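Local coordinates for 4-oxalocrotonate tautomerase family enzyme (Burkholderia sp. RPE67, PDB 6VVM), which belongs to the 4-oxalocrotonate tautomerase family and assembles as a trimer of chains that each hold two tautomerase-type beta-alpha-beta units, at residues A79-A82 / H83-T87. Sequence-based numbering, arbitrary orientation.
Sequences ALIA and HLSET
Two donors of Ser85 grip the carbonyl oxygen of Ile81, one turn back along the same helix. Ser85 OG donates to Ile81 O at 2.6 Å, and the backbone Ser85 N reaches that oxygen at 3.1 Å. They come from opposite faces of the carbonyl plane, the hydroxyl tilted 27° out of it, so the serine brackets its acceptor. The hydroxyl gets there because OG lies beside the backbone N and anti to the carbonyl carbon (chi1 -63°), folded back against the preceding turn, so the hydroxyl of this buried serine gives its hydrogen to a carbonyl of its own helix. Ile81 CG2 rests loosely against Ser85 OG. The regular i to i+4 ladder continues around it: His83 N to Ala79 O, Leu84 N to Leu80 O and Glu86 N to Ala82 O, the last at 3.0 Å. All belong to helix 74-92, the crossover helix of the beta-alpha-beta unit formed with strands 63-69 and 100-106, the second of two such units in this tautomerase chain. Toward the sheet, Leu80 and Leu84 cross obliquely: Leu80 CD1 lies 3.7 Å from Leu84 CG, and Leu84 CD1 packs against both CG and CD1 of Leu80. Leu80 also touches Leu68 and Ile103, and Leu84 touches Ile64 and Ala66, so the pair lies in the layer between the helix and the sheet. Ile81 and Ser85 both touch Val101 of strand 100-106 and also pack on Gly54 of a second subunit. On another flank, the His83 ring turns its edge to the oxygen of Ala79, with CD2 3.2 Å from Ala79 O and the oxygen in the ring plane. Ala79 O thus lies at the imidazole edge while also accepting the backbone N-H of His83, and the side chain of His83 leans on Ala26 of helix 13-31.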
ATOM      1  N   ALA A  79       8.175 -10.349  17.215  1.00 23.75           N
ATOM      2  CA  ALA A  79       9.542  -9.840  17.213  1.00 28.49           C
ATOM      3  C   ALA A  79       9.743  -8.828  16.096  1.00 21.44           C
ATOM      4  O   ALA A  79      10.387  -7.791  16.298  1.00 23.53           O
ATOM      5  CB  ALA A  79      10.540 -10.994  17.093  1.00 26.33           C
ATOM      6  N   LEU A  80       9.190  -9.111  14.916  1.00 21.91           N
ATOM      7  CA  LEU A  80       9.242  -8.152  13.820  1.00 23.76           C
ATOM      8  C   LEU A  80       8.628  -6.815  14.228  1.00 22.98           C
ATOM      9  O   LEU A  80       9.238  -5.760  14.018  1.00 21.05           O
ATOM     10  CB  LEU A  80       8.547  -8.725  12.583  1.00 21.74           C
ATOM     11  CG  LEU A  80       8.700  -7.882  11.312  1.00 24.07           C
ATOM     12  CD1 LEU A  80      10.169  -7.652  10.927  1.00 23.33           C
ATOM     13  CD2 LEU A  80       7.934  -8.506  10.167  1.00 21.09           C
ATOM     14  N   ILE A  81       7.433  -6.843  14.837  1.00 20.94           N
ATOM     15  CA  ILE A  81       6.798  -5.610  15.321  1.00 21.41           C
ATOM     16  C   ILE A  81       7.715  -4.878  16.297  1.00 23.33           C
ATOM     17  O   ILE A  81       7.899  -3.659  16.210  1.00 23.20           O
ATOM     18  CB  ILE A  81       5.434  -5.923  15.969  1.00 22.21           C
ATOM     19  CG1 ILE A  81       4.382  -6.219  14.892  1.00 22.00           C
ATOM     20  CG2 ILE A  81       4.983  -4.773  16.872  1.00 27.45           C
ATOM     21  CD1 ILE A  81       3.101  -6.843  15.453  1.00 26.44           C
ATOM     22  N   ALA A  82       8.316  -5.613  17.237  1.00 22.71           N
ATOM     23  CA  ALA A  82       9.135  -4.963  18.255  1.00 21.80           C
ATOM     24  C   ALA A  82      10.380  -4.338  17.634  1.00 22.45           C
ATOM     25  O   ALA A  82      10.736  -3.199  17.950  1.00 25.31           O
ATOM     26  CB  ALA A  82       9.515  -5.973  19.338  1.00 23.42           C
ATOM     27  N   HIS A  83      11.036  -5.063  16.725  1.00 20.31           N
ATOM     28  CA  HIS A  83      12.291  -4.594  16.145  1.00 23.70           C
ATOM     29  C   HIS A  83      12.072  -3.451  15.165  1.00 20.06           C
ATOM     30  O   HIS A  83      12.842  -2.486  15.154  1.00 22.43           O
ATOM     31  CB  HIS A  83      13.011  -5.746  15.443  1.00 19.52           C
ATOM     32  CG  HIS A  83      13.810  -6.624  16.361  1.00 30.45           C
ATOM     33  ND1 HIS A  83      15.179  -6.513  16.491  1.00 32.69           N
ATOM     34  CD2 HIS A  83      13.439  -7.654  17.160  1.00 30.68           C
ATOM     35  CE1 HIS A  83      15.614  -7.431  17.341  1.00 32.55           C
ATOM     36  NE2 HIS A  83      14.579  -8.139  17.756  1.00 36.06           N
ATOM     37  N   LEU A  84      11.058  -3.551  14.303  1.00 22.53           N
ATOM     38  CA  LEU A  84      10.805  -2.461  13.366  1.00 21.48           C
ATOM     39  C   LEU A  84      10.429  -1.195  14.119  1.00 25.70           C
ATOM     40  O   LEU A  84      10.896  -0.099  13.781  1.00 25.62           O
ATOM     41  CB  LEU A  84       9.708  -2.851  12.366  1.00 22.11           C
ATOM     42  CG  LEU A  84       9.990  -3.999  11.368  1.00 19.64           C
ATOM     43  CD1 LEU A  84       8.750  -4.268  10.476  1.00 22.00           C
ATOM     44  CD2 LEU A  84      11.205  -3.693  10.505  1.00 23.94           C
ATOM     45  N   SER A  85       9.624  -1.344  15.177  1.00 22.73           N
ATOM     46  CA  SER A  85       9.145  -0.200  15.948  1.00 20.52           C
ATOM     47  C   SER A  85      10.308   0.487  16.656  1.00 23.10           C
ATOM     48  O   SER A  85      10.498   1.699  16.515  1.00 23.63           O
ATOM     49  CB  SER A  85       8.097  -0.649  16.971  1.00 21.14           C
ATOM     50  OG  SER A  85       6.947  -1.197  16.348  1.00 18.48           O
ATOM     51  N   GLU A  86      11.117  -0.288  17.400  1.00 21.00           N
ATOM     52  CA  GLU A  86      12.258   0.281  18.123  1.00 21.02           C
ATOM     53  C   GLU A  86      13.259   0.919  17.168  1.00 23.90           C
ATOM     54  O   GLU A  86      13.779   2.003  17.449  1.00 22.23           O
ATOM     55  CB  GLU A  86      12.946  -0.794  18.967  1.00 28.55           C
ATOM     56  CG  GLU A  86      14.322  -0.364  19.500  1.00 27.77           C
ATOM     57  CD  GLU A  86      14.220   0.787  20.491  1.00 33.43           C
ATOM     58  OE1 GLU A  86      13.165   0.916  21.149  1.00 34.81           O
ATOM     59  OE2 GLU A  86      15.184   1.577  20.610  1.00 37.21           O
ATOM     60  N   THR A  87      13.529   0.263  16.029  1.00 25.96           N
ATOM     61  CA  THR A  87      14.448   0.818  15.034  1.00 25.55           C
ATOM     62  C   THR A  87      13.917   2.133  14.476  1.00 26.58           C
ATOM     63  O   THR A  87      14.644   3.131  14.383  1.00 25.67           O
ATOM     64  CB  THR A  87      14.662  -0.173  13.885  1.00 22.64           C
ATOM     65  OG1 THR A  87      15.389  -1.328  14.343  1.00 28.98           O
ATOM     66  CG2 THR A  87      15.447   0.498  12.764  1.00 23.82           C
TER